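Local structure of periplasmic binding protein/LacI transcriptional regulator (5HQJ) at residues 30-35 / 78-83; 51-56 / 275-280; 188-193 / 198-203; 269-274 / 294-299. The protein probably captures sugars for an ABC transporter as its solute-binding component, and here holds D-arabinose. All blocks are in the same frame, centred on the assembly; numbering follows the deposited sequence.

Interaction 1: 30-35 / 78-83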
loop_
_atom_site.group_PDB
_atom_site.type_symbol
_atom_site.label_atom_id
_atom_site.label_comp_id
_atom_site.label_asym_id
_atom_site.label_seq_id
_atom_site.Cartn_x
_atom_site.Cartn_y
_atom_site.Cartn_z
ATOM N N SER A 30 2.610 25.734 -4.290
ATOM C CA SER A 30 1.470 25.029 -3.751
ATOM C C SER A 30 1.516 23.599 -4.255
ATOM O O SER A 30 1.572 23.369 -5.474
ATOM C CB SER A 30 0.167 25.707 -4.180
ATOM O OG SER A 30 -0.920 25.283 -3.386
ATOM N N VAL A 31 1.496 22.653 -3.314
ATOM C CA VAL A 31 1.488 21.227 -3.622
ATOM C C VAL A 31 0.377 20.524 -2.866
ATOM O O VAL A 31 0.045 20.880 -1.737
ATOM C CB VAL A 31 2.844 20.558 -3.280
ATOM C CG1 VAL A 31 3.945 21.199 -4.099
ATOM C CG2 VAL A 31 3.168 20.614 -1.768
ATOM N N ALA A 32 -0.159 19.502 -3.498
ATOM C CA ALA A 32 -1.254 18.730 -2.973
ATOM C C ALA A 32 -0.886 17.245 -3.012
ATOM O O ALA A 32 -0.321 16.778 -4.004
ATOM C CB ALA A 32 -2.525 19.002 -3.764
ATOM N N VAL A 33 -1.191 16.530 -1.929
ATOM C CA VAL A 33 -0.959 15.095 -1.861
ATOM C C VAL A 33 -2.252 14.367 -1.540
ATOM O O VAL A 33 -2.991 14.763 -0.625
ATOM C CB VAL A 33 0.117 14.759 -0.821
ATOM C CG1 VAL A 33 0.448 13.289 -0.888
ATOM C CG2 VAL A 33 1.373 15.561 -1.070
ATOM N N ILE A 34 -2.519 13.312 -2.305
ATOM C CA ILE A 34 -3.806 12.612 -2.299
ATOM C C ILE A 34 -3.607 11.161 -1.942
ATOM O O ILE A 34 -2.928 10.434 -2.699
ATOM C CB ILE A 34 -4.500 12.670 -3.709
ATOM C CG1 ILE A 34 -4.599 14.119 -4.188
ATOM C CG2 ILE A 34 -5.890 11.980 -3.691
ATOM C CD1 ILE A 34 -4.994 14.280 -5.645
ATOM N N PRO A 35 -4.168 10.721 -0.808
ATOM C CA PRO A 35 -4.157 9.285 -0.536
ATOM C C PRO A 35 -5.260 8.561 -1.294
ATOM O O PRO A 35 -6.052 9.222 -1.977
ATOM C CB PRO A 35 -4.408 9.229 0.975
ATOM C CG PRO A 35 -5.338 10.374 1.198
ATOM C CD PRO A 35 -4.769 11.466 0.329
ATOM N N GLU A 78 -9.386 18.093 -10.872
ATOM C CA GLU A 78 -9.927 19.245 -11.604
ATOM C C GLU A 78 -9.924 20.511 -10.742
ATOM O O GLU A 78 -9.551 21.584 -11.224
ATOM C CB GLU A 78 -11.345 18.964 -12.111
ATOM C CG GLU A 78 -11.491 17.598 -12.761
ATOM C CD GLU A 78 -12.556 17.551 -13.826
ATOM O OE1 GLU A 78 -13.731 17.851 -13.506
ATOM O OE2 GLU A 78 -12.213 17.204 -14.986
ATOM N N ASP A 79 -10.327 20.387 -9.476
ATOM C CA ASP A 79 -10.246 21.506 -8.536
ATOM C C ASP A 79 -8.832 22.049 -8.464
ATOM O O ASP A 79 -8.612 23.256 -8.499
ATOM C CB ASP A 79 -10.687 21.085 -7.137
ATOM C CG ASP A 79 -12.146 20.704 -7.067
ATOM O OD1 ASP A 79 -12.768 20.970 -6.018
ATOM O OD2 ASP A 79 -12.673 20.138 -8.050
ATOM N N LEU A 80 -7.872 21.137 -8.358
ATOM C CA LEU A 80 -6.480 21.521 -8.249
ATOM C C LEU A 80 -6.003 22.207 -9.512
ATOM O O LEU A 80 -5.248 23.173 -9.443
ATOM C CB LEU A 80 -5.618 20.295 -7.933
ATOM C CG LEU A 80 -5.843 19.700 -6.523
ATOM C CD1 LEU A 80 -5.007 18.441 -6.299
ATOM C CD2 LEU A 80 -5.550 20.696 -5.408
ATOM N N ILE A 81 -6.472 21.737 -10.664
ATOM C CA ILE A 81 -6.203 22.435 -11.918
ATOM C C ILE A 81 -6.745 23.851 -11.795
ATOM O O ILE A 81 -6.036 24.832 -12.055
ATOM C CB ILE A 81 -6.842 21.748 -13.141
ATOM C CG1 ILE A 81 -6.408 20.279 -13.231
ATOM C CG2 ILE A 81 -6.478 22.506 -14.424
ATOM C CD1 ILE A 81 -6.757 19.603 -14.535
ATOM N N SER A 82 -8.001 23.926 -11.367
ATOM C CA SER A 82 -8.730 25.185 -11.220
ATOM C C SER A 82 -7.974 26.210 -10.393
ATOM O O SER A 82 -8.038 27.413 -10.660
ATOM C CB SER A 82 -10.096 24.928 -10.574
ATOM O OG SER A 82 -11.063 25.841 -11.058
ATOM N N ARG A 83 -7.255 25.726 -9.388
ATOM C CA ARG A 83 -6.616 26.605 -8.426
ATOM C C ARG A 83 -5.193 26.953 -8.820
ATOM O O ARG A 83 -4.501 27.649 -8.084
ATOM C CB ARG A 83 -6.633 25.963 -7.044
ATOM C CG ARG A 83 -8.039 25.774 -6.491
ATOM C CD ARG A 83 -8.053 25.717 -4.971
ATOM N NE ARG A 83 -7.563 24.440 -4.450
ATOM C CZ ARG A 83 -8.317 23.352 -4.289
ATOM N NH1 ARG A 83 -7.786 22.235 -3.803
ATOM N NH2 ARG A 83 -9.603 23.376 -4.613
#

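Interaction 2: 51-56 / 275-280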
loop_
_atom_site.group_PDB
_atom_site.type_symbol
_atom_site.label_atom_id
_atom_site.label_comp_id
_atom_site.label_asym_id
_atom_site.label_seq_id
_atom_site.Cartn_x
_atom_site.Cartn_y
_atom_site.Cartn_z
ATOM N N THR A 51 6.087 17.144 6.712
ATOM C CA THR A 51 7.458 17.442 7.145
ATOM C C THR A 51 8.310 18.034 6.003
ATOM O O THR A 51 8.955 19.075 6.166
ATOM C CB THR A 51 8.126 16.181 7.685
ATOM O OG1 THR A 51 7.376 15.691 8.797
ATOM C CG2 THR A 51 9.529 16.488 8.155
ATOM N N ALA A 52 8.272 17.418 4.829
ATOM C CA ALA A 52 9.093 17.901 3.723
ATOM C C ALA A 52 8.617 19.255 3.217
ATOM O O ALA A 52 9.427 20.123 2.860
ATOM C CB ALA A 52 9.101 16.900 2.591
ATOM N N ALA A 53 7.301 19.454 3.178
ATOM C CA ALA A 53 6.747 20.735 2.717
ATOM C C ALA A 53 7.134 21.858 3.668
ATOM O O ALA A 53 7.445 22.965 3.227
ATOM C CB ALA A 53 5.229 20.654 2.581
ATOM N N ASP A 54 7.075 21.589 4.970
ATOM C CA ASP A 54 7.440 22.594 5.966
ATOM C C ASP A 54 8.910 22.930 5.822
ATOM O O ASP A 54 9.295 24.115 5.873
ATOM C CB ASP A 54 7.145 22.113 7.397
ATOM C CG ASP A 54 5.678 22.194 7.746
ATOM O OD1 ASP A 54 4.896 22.671 6.900
ATOM O OD2 ASP A 54 5.311 21.793 8.868
ATOM N N LYS A 55 9.735 21.898 5.628
ATOM C CA LYS A 55 11.158 22.101 5.397
ATOM C C LYS A 55 11.335 23.020 4.192
ATOM O O LYS A 55 12.124 23.969 4.228
ATOM C CB LYS A 55 11.879 20.779 5.167
ATOM C CG LYS A 55 13.388 20.922 5.078
ATOM C CD LYS A 55 14.023 19.691 4.476
ATOM C CE LYS A 55 15.475 19.942 4.126
ATOM N NZ LYS A 55 16.248 20.399 5.307
ATOM N N ALA A 56 10.548 22.783 3.152
ATOM C CA ALA A 56 10.742 23.471 1.889
ATOM C C ALA A 56 10.142 24.871 1.952
ATOM O O ALA A 56 10.432 25.722 1.118
ATOM C CB ALA A 56 10.125 22.666 0.759
ATOM N N LEU A 275 9.628 12.150 -0.148
ATOM C CA LEU A 275 10.139 12.180 -1.524
ATOM C C LEU A 275 9.131 12.753 -2.491
ATOM O O LEU A 275 9.499 13.492 -3.400
ATOM C CB LEU A 275 10.524 10.777 -1.980
ATOM C CG LEU A 275 11.763 10.210 -1.290
ATOM C CD1 LEU A 275 11.883 8.784 -1.720
ATOM C CD2 LEU A 275 13.077 11.012 -1.584
ATOM N N ALA A 276 7.860 12.441 -2.292
ATOM C CA ALA A 276 6.838 12.977 -3.204
ATOM C C ALA A 276 6.880 14.511 -3.215
ATOM O O ALA A 276 6.882 15.148 -4.274
ATOM C CB ALA A 276 5.487 12.492 -2.819
ATOM N N VAL A 277 6.920 15.122 -2.038
ATOM C CA VAL A 277 6.964 16.582 -1.979
ATOM C C VAL A 277 8.287 17.126 -2.509
ATOM O O VAL A 277 8.312 18.051 -3.338
ATOM C CB VAL A 277 6.711 17.080 -0.545
ATOM C CG1 VAL A 277 6.986 18.540 -0.443
ATOM C CG2 VAL A 277 5.261 16.799 -0.140
ATOM N N ASP A 278 9.402 16.546 -2.062
ATOM C CA ASP A 278 10.702 16.964 -2.532
ATOM C C ASP A 278 10.884 16.890 -4.050
ATOM O O ASP A 278 11.428 17.822 -4.653
ATOM C CB ASP A 278 11.769 16.139 -1.832
ATOM C CG ASP A 278 12.099 16.676 -0.452
ATOM O OD1 ASP A 278 11.906 17.895 -0.217
ATOM O OD2 ASP A 278 12.561 15.881 0.377
ATOM N N HIS A 279 10.406 15.821 -4.681
ATOM C CA HIS A 279 10.486 15.746 -6.128
ATOM C C HIS A 279 9.462 16.651 -6.815
ATOM O O HIS A 279 9.746 17.205 -7.875
ATOM C CB HIS A 279 10.354 14.295 -6.566
ATOM C CG HIS A 279 11.628 13.534 -6.377
ATOM N ND1 HIS A 279 12.685 13.612 -7.273
ATOM C CD2 HIS A 279 12.050 12.748 -5.363
ATOM C CE1 HIS A 279 13.678 12.863 -6.830
ATOM N NE2 HIS A 279 13.320 12.318 -5.676
ATOM N N LEU A 280 8.297 16.849 -6.210
ATOM C CA LEU A 280 7.370 17.813 -6.785
ATOM C C LEU A 280 8.036 19.190 -6.794
ATOM O O LEU A 280 8.064 19.882 -7.818
ATOM C CB LEU A 280 6.060 17.848 -6.012
ATOM C CG LEU A 280 4.993 16.807 -6.392
ATOM C CD1 LEU A 280 3.719 17.034 -5.584
ATOM C CD2 LEU A 280 4.666 16.823 -7.890
HETATM O O HOH W 1 11.976 19.484 1.888
#

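Interaction 3: 188-193 / 198-203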
loop_
_atom_site.group_PDB
_atom_site.type_symbol
_atom_site.label_atom_id
_atom_site.label_comp_id
_atom_site.label_asym_id
_atom_site.label_seq_id
_atom_site.Cartn_x
_atom_site.Cartn_y
_atom_site.Cartn_z
ATOM N N GLN A 188 -9.301 -13.683 -2.050
ATOM C CA GLN A 188 -10.538 -12.909 -1.879
ATOM C C GLN A 188 -10.274 -11.476 -1.442
ATOM O O GLN A 188 -9.339 -11.194 -0.683
ATOM C CB GLN A 188 -11.474 -13.581 -0.849
ATOM C CG GLN A 188 -12.048 -14.894 -1.276
ATOM C CD GLN A 188 -13.131 -14.720 -2.315
ATOM O OE1 GLN A 188 -14.093 -13.981 -2.103
ATOM N NE2 GLN A 188 -12.942 -15.324 -3.472
ATOM N N GLY A 189 -11.080 -10.552 -1.924
ATOM C CA GLY A 189 -10.963 -9.156 -1.563
ATOM C C GLY A 189 -11.859 -8.724 -0.393
ATOM O O GLY A 189 -12.752 -9.451 0.010
ATOM N N THR A 190 -11.612 -7.506 0.075
ATOM C CA THR A 190 -12.256 -6.969 1.267
ATOM C C THR A 190 -12.585 -5.494 1.171
ATOM O O THR A 190 -13.210 -4.949 2.082
ATOM C CB THR A 190 -11.359 -7.125 2.490
ATOM O OG1 THR A 190 -10.172 -6.347 2.295
ATOM C CG2 THR A 190 -11.000 -8.592 2.698
ATOM N N ASP A 191 -12.129 -4.865 0.097
ATOM C CA ASP A 191 -12.187 -3.428 -0.020
ATOM C C ASP A 191 -11.606 -2.786 1.240
ATOM O O ASP A 191 -11.938 -1.648 1.555
ATOM C CB ASP A 191 -13.631 -2.960 -0.263
ATOM C CG ASP A 191 -14.257 -3.584 -1.513
ATOM O OD1 ASP A 191 -13.525 -3.808 -2.502
ATOM O OD2 ASP A 191 -15.483 -3.844 -1.512
ATOM N N ASP A 192 -10.736 -3.519 1.949
ATOM C CA ASP A 192 -10.137 -3.050 3.199
ATOM C C ASP A 192 -11.194 -2.542 4.163
ATOM O O ASP A 192 -10.947 -1.624 4.932
ATOM C CB ASP A 192 -9.090 -1.957 2.938
ATOM C CG ASP A 192 -7.770 -2.513 2.441
ATOM O OD1 ASP A 192 -7.599 -3.747 2.445
ATOM O OD2 ASP A 192 -6.884 -1.708 2.080
ATOM N N ASP A 193 -12.380 -3.133 4.138
ATOM C CA ASP A 193 -13.303 -2.965 5.239
ATOM C C ASP A 193 -12.969 -4.051 6.270
ATOM O O ASP A 193 -12.947 -5.220 5.921
ATOM C CB ASP A 193 -14.748 -3.068 4.770
ATOM C CG ASP A 193 -15.739 -2.938 5.906
ATOM O OD1 ASP A 193 -16.157 -3.978 6.438
ATOM O OD2 ASP A 193 -16.101 -1.801 6.267
ATOM N N VAL A 198 -12.923 -9.550 8.453
ATOM C CA VAL A 198 -13.311 -10.548 9.450
ATOM C C VAL A 198 -14.228 -11.615 8.832
ATOM O O VAL A 198 -13.945 -12.807 8.931
ATOM C CB VAL A 198 -13.986 -9.859 10.647
ATOM C CG1 VAL A 198 -14.583 -10.852 11.569
ATOM C CG2 VAL A 198 -12.967 -9.007 11.374
ATOM N N SER A 199 -15.279 -11.182 8.121
ATOM C CA SER A 199 -16.205 -12.123 7.471
ATOM C C SER A 199 -15.476 -13.058 6.531
ATOM O O SER A 199 -15.621 -14.303 6.543
ATOM C CB SER A 199 -17.281 -11.367 6.681
ATOM O OG SER A 199 -17.869 -10.351 7.471
ATOM N N VAL A 200 -14.607 -12.482 5.693
ATOM C CA VAL A 200 -13.834 -13.277 4.758
ATOM C C VAL A 200 -12.933 -14.260 5.460
ATOM O O VAL A 200 -12.935 -15.435 5.136
ATOM C CB VAL A 200 -13.002 -12.359 3.826
ATOM C CG1 VAL A 200 -12.049 -13.191 2.933
ATOM C CG2 VAL A 200 -13.952 -11.492 2.984
ATOM N N VAL A 201 -12.187 -13.797 6.459
ATOM C CA VAL A 201 -11.302 -14.697 7.168
ATOM C C VAL A 201 -12.085 -15.804 7.884
ATOM O O VAL A 201 -11.666 -16.965 7.827
ATOM C CB VAL A 201 -10.420 -13.944 8.175
ATOM C CG1 VAL A 201 -9.698 -14.914 9.121
ATOM C CG2 VAL A 201 -9.387 -13.141 7.419
ATOM N N GLU A 202 -13.168 -15.450 8.581
ATOM C CA GLU A 202 -14.017 -16.473 9.197
ATOM C C GLU A 202 -14.440 -17.576 8.214
ATOM O O GLU A 202 -14.385 -18.732 8.536
ATOM C CB GLU A 202 -15.281 -15.851 9.800
ATOM C CG GLU A 202 -15.033 -15.016 11.016
ATOM C CD GLU A 202 -16.274 -14.277 11.456
ATOM O OE1 GLU A 202 -17.219 -14.165 10.641
ATOM O OE2 GLU A 202 -16.294 -13.803 12.610
ATOM N N THR A 203 -14.901 -17.172 7.020
ATOM C CA THR A 203 -15.327 -18.118 6.000
ATOM C C THR A 203 -14.177 -19.000 5.497
ATOM O O THR A 203 -14.317 -20.214 5.330
ATOM C CB THR A 203 -15.980 -17.348 4.844
ATOM O OG1 THR A 203 -17.171 -16.710 5.330
ATOM C CG2 THR A 203 -16.352 -18.272 3.718
#

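Interaction 4: 269-274 / 294-299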
loop_
_atom_site.group_PDB
_atom_site.type_symbol
_atom_site.label_atom_id
_atom_site.label_comp_id
_atom_site.label_asym_id
_atom_site.label_seq_id
_atom_site.Cartn_x
_atom_site.Cartn_y
_atom_site.Cartn_z
ATOM N N PRO A 269 6.213 4.380 3.958
ATOM C CA PRO A 269 5.206 5.402 3.614
ATOM C C PRO A 269 5.641 6.843 3.967
ATOM O O PRO A 269 5.309 7.799 3.271
ATOM C CB PRO A 269 3.966 4.946 4.424
ATOM C CG PRO A 269 4.492 4.059 5.520
ATOM C CD PRO A 269 5.691 3.372 4.896
ATOM N N VAL A 270 6.370 7.005 5.075
ATOM C CA VAL A 270 6.856 8.319 5.479
ATOM C C VAL A 270 7.796 8.834 4.395
ATOM O O VAL A 270 7.686 9.972 3.956
ATOM C CB VAL A 270 7.598 8.279 6.849
ATOM C CG1 VAL A 270 7.982 9.671 7.244
ATOM C CG2 VAL A 270 6.722 7.710 7.888
ATOM N N THR A 271 8.765 7.994 4.017
ATOM C CA THR A 271 9.733 8.295 2.999
ATOM C C THR A 271 9.030 8.584 1.655
ATOM O O THR A 271 9.426 9.499 0.927
ATOM C CB THR A 271 10.791 7.127 2.878
ATOM O OG1 THR A 271 11.616 7.074 4.052
ATOM C CG2 THR A 271 11.667 7.312 1.668
HETATM N N MSE A 272 8.011 7.807 1.298
HETATM C CA MSE A 272 7.232 8.116 0.094
HETATM C C MSE A 272 6.678 9.544 0.104
HETATM O O MSE A 272 6.785 10.262 -0.888
HETATM C CB MSE A 272 6.064 7.134 -0.095
HETATM C CG MSE A 272 6.440 5.699 -0.458
HETATM SE SE MSE A 272 4.775 4.729 -0.560
HETATM C CE MSE A 272 5.394 3.027 0.130
ATOM N N GLY A 273 6.060 9.956 1.203
ATOM C CA GLY A 273 5.450 11.282 1.260
ATOM C C GLY A 273 6.496 12.369 1.213
ATOM O O GLY A 273 6.347 13.415 0.559
ATOM N N SER A 274 7.605 12.131 1.908
ATOM C CA SER A 274 8.693 13.076 1.889
ATOM C C SER A 274 9.283 13.268 0.482
ATOM O O SER A 274 9.445 14.391 -0.023
ATOM C CB SER A 274 9.779 12.580 2.851
ATOM O OG SER A 274 10.697 13.599 3.065
ATOM N N ILE A 294 11.374 5.547 -8.168
ATOM C CA ILE A 294 12.148 5.275 -6.963
ATOM C C ILE A 294 11.513 4.106 -6.231
ATOM O O ILE A 294 10.326 4.115 -5.937
ATOM C CB ILE A 294 12.236 6.514 -6.015
ATOM C CG1 ILE A 294 13.039 7.643 -6.654
ATOM C CG2 ILE A 294 12.887 6.124 -4.656
ATOM C CD1 ILE A 294 13.046 8.925 -5.807
ATOM N N ASP A 295 12.330 3.091 -5.988
ATOM C CA ASP A 295 11.986 1.948 -5.188
ATOM C C ASP A 295 12.283 2.264 -3.727
ATOM O O ASP A 295 13.425 2.216 -3.296
ATOM C CB ASP A 295 12.783 0.719 -5.639
ATOM C CG ASP A 295 12.450 -0.530 -4.843
ATOM O OD1 ASP A 295 11.760 -0.447 -3.817
ATOM O OD2 ASP A 295 12.899 -1.620 -5.256
ATOM N N THR A 296 11.254 2.566 -2.955
ATOM C CA THR A 296 11.465 2.960 -1.565
ATOM C C THR A 296 11.747 1.762 -0.622
ATOM O O THR A 296 12.148 1.968 0.539
ATOM C CB THR A 296 10.263 3.807 -1.023
ATOM O OG1 THR A 296 9.012 3.194 -1.354
ATOM C CG2 THR A 296 10.304 5.213 -1.622
ATOM N N GLY A 297 11.557 0.530 -1.112
ATOM C CA GLY A 297 11.986 -0.649 -0.402
ATOM C C GLY A 297 11.002 -1.099 0.655
ATOM O O GLY A 297 10.053 -0.381 1.005
ATOM N N VAL A 298 11.238 -2.286 1.206
ATOM C CA VAL A 298 10.296 -2.915 2.129
ATOM C C VAL A 298 11.094 -3.826 3.069
ATOM O O VAL A 298 11.996 -4.524 2.603
ATOM C CB VAL A 298 9.195 -3.710 1.349
ATOM C CG1 VAL A 298 9.762 -4.973 0.681
ATOM C CG2 VAL A 298 8.021 -4.094 2.249
ATOM N N THR A 299 10.785 -3.774 4.374
ATOM C CA THR A 299 11.518 -4.474 5.417
ATOM C C THR A 299 10.675 -5.690 5.851
ATOM O O THR A 299 9.488 -5.543 6.155
ATOM C CB THR A 299 11.818 -3.580 6.652
ATOM O OG1 THR A 299 12.469 -2.368 6.247
ATOM C CG2 THR A 299 12.702 -4.324 7.647
#

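Interaction 1: 30-35 / 78-83
L80 projects from helix 71-82 onto strand 30-34, and its forked tip meets the side chains of A32 and I34 in a purely apolar contact. A32 CB sits against both prongs of the fork, 3.6 Å from L80 CD1 and slightly farther, 3.8 Å, from L80 CD2. I34 adds the end of its long branch, with I34 CD1 4.2 Å from L80 CD1, so CD1 is the methyl that meets both strand residues. With CG anti to the carbonyl carbon (chi1 -68°) and chi2 extended, the leucine carries both methyls to the strand. The residue types fit this geometry. Alanine keeps the strand surface low beneath the leucine, while isoleucine two residues on, the next to face the helix, fills in beside it. A32 and I34 alternate with V31 and V33, whose side chains point to the other side of the sheet. I88 of strand 87-90 touches both L80 and I34 and widens the apolar layer.

Polar interactions lie at the margins. E78 forms a salt bridge to R104, and R83 NH1 makes a weak hydrogen bond to Q61, while the carbonyl oxygen of D79 stands over one face of the R83 guanidinium, offset toward its rim.

In the backbone, A32 pairs with G87 and A89, and V31 with K59 and Q61. Strand 30-34 thus lies between strands 59-62 and 87-90, which helix 71-82 connects: a beta-alpha-beta crossover that passes over the intervening strand 30-34, as in the Rossmann-like lobes of periplasmic binding proteins.

Interaction 2: 51-56 / 275-280
V277 and A52 meet where helices 42-56 and 269-284 run side by side, the short segments 8.6 Å apart at their axes and inclined by 36°. Starting at the branch point, V277 CB already touches the facing helix, 3.9 Å from A52 CB. The next atom out, V277 CG1, stands anti to its own backbone N (chi1 170°), which aims this methyl at the backbone joining the two alanines. It lies 3.7 Å from A53 N and remains within 4.1 Å of A53 CB. The other methyl, V277 CG2, turns from the helix pair toward the sheet and packs on V33. One valine therefore seals the helix pair and the layer below it.

Small residues suit the facing positions: A52 and A53 expose hardly more than backbone and a methyl, so a branched side chain can approach the helix this closely. V58 covers A53 further.

At the more open margin the chemistry changes. D278 leans its carboxylate toward the partner helix without bonding to it directly. A water bridges the gap, donating one proton to A52 O at 2.8 Å and the other to D278 OD1 at 2.6 Å. A52 O also accepts the helical bond from A56 N, so two donors share this carbonyl.

The contact thus combines a close-fitting apolar alanine-valine seam with a single ordered water at its rim. The small alanines let the helices come this close, while the aspartate reaches the partner helix through the water, an arrangement consistent with a partly exposed acid that keeps its hydration.

Interaction 3: 188-193 / 198-203
The peptide carbonyl of G189 is the flat group that touches the helix: its O lies 3.8 Å from V200 CG2. The amide of Q188 is another flat group nearby, but the contact is made by the root of that side chain and not by the amide, Q188 CB resting 3.8 Å from V200 CG1. T190 completes the trio, with its methyl CG2 at 4.1 Å from V200 CG2, the two side chains crossing at about a right angle.

V200 therefore serves all three residues with its two methyls. CG1, anti to the backbone N (chi1 174°), takes Q188, and CG2 takes G189 and T190. A beta-branched valine suits the task because it spreads methyls close to the helix backbone, and G189 takes part through its carbonyl oxygen.

Threonine is two-sided here. Its methyl faces the helix, while OG1, set between the backbone N and the carbonyl carbon (chi1 64°), donates to T157 O. The same oxygen lies where an ST turn would accept from D192 N, although the position of that nitrogen is less sure. D193 N bonds back to T190 O at 2.9 Å, closing a turn in which D191 and D192 have positive phi. D192 belongs to the arabinose pocket and is hydrogen-bonded to S218; D193 is the N-cap of the helix, its OD1 accepting from R196 N.

Together these residues form the link from strand 181-188, an outer strand of the mixed sheet, into helix 194-207. I156 of neighbouring strand 150-156 packs on T190 and V200, while V201 turns to helix 221-229.

Interaction 4: 269-274 / 294-299
The unusual feature is the setting of the T296 hydroxyl, which rests beside the side chain of selenomethionine M272: T296 OG1 lies 3.7 Å from M272 CG and 3.9 Å from M272 CE. The side chain of M272 bends at chi3 (-145°), and this carries the terminal methyl to the same oxygen that the inner carbon meets. The two side chains cross at about a right angle; the atoms that meet are carbons of M272 and the hydroxyl oxygen of T296, a van der Waals contact. A flexible, unbranched side chain suits such a place because it can follow the contour of its neighbour.

The methyl of T296 faces the helix as well. T296 CG2 stands 4.1 Å from T271 CG2, the two threonines sliding past each other in opposite directions. In T271 the methyl is turned to this contact while OG1 donates to K311 O, at the C-terminal end of the chain, so each end of the side chain has its own partner. L275, one turn further along the helix, also packs on T296.

The chain holds its shape beside T296 through an Asx turn. D295 OD1 accepts from G297 N at 2.9 Å, on the anti side of the carboxylate and 30° out of its plane. G297 has positive phi, a conformation that glycine adopts readily.

Helix 269-284 begins here, two residues after the pocket residue Q267, which M272 touches. The facing chain leaves strand 294-295, at the edge of the parallel sheet, and runs on to strand 299-301 of the mixed sheet, one of the crossings between the two lobes.

Interactions 1, 2 and 4 are largely buried, whereas interaction 3 is partly exposed and lies on the other side of the molecule's centre from 2 and 4. Strand 30-34 and helix 269-284 join 1 to 2 within one lobe: V31 packs on L280 from the sheet face away from helix 71-82, so the two contacts build helix layers on opposite faces of one parallel sheet, a three-layer alpha/beta/alpha arrangement. Interactions 2 and 4 share helix 269-284, where L275 and H279 reach I294. Chemistry follows place. Interaction 1 is wholly aliphatic, 2 adds a water at its margin, and 3 and 4, whose T190 and M272 side chains come within about 8 and 6 Å of the arabinose, use threonines whose methyls pack; 4 adds an Asx turn.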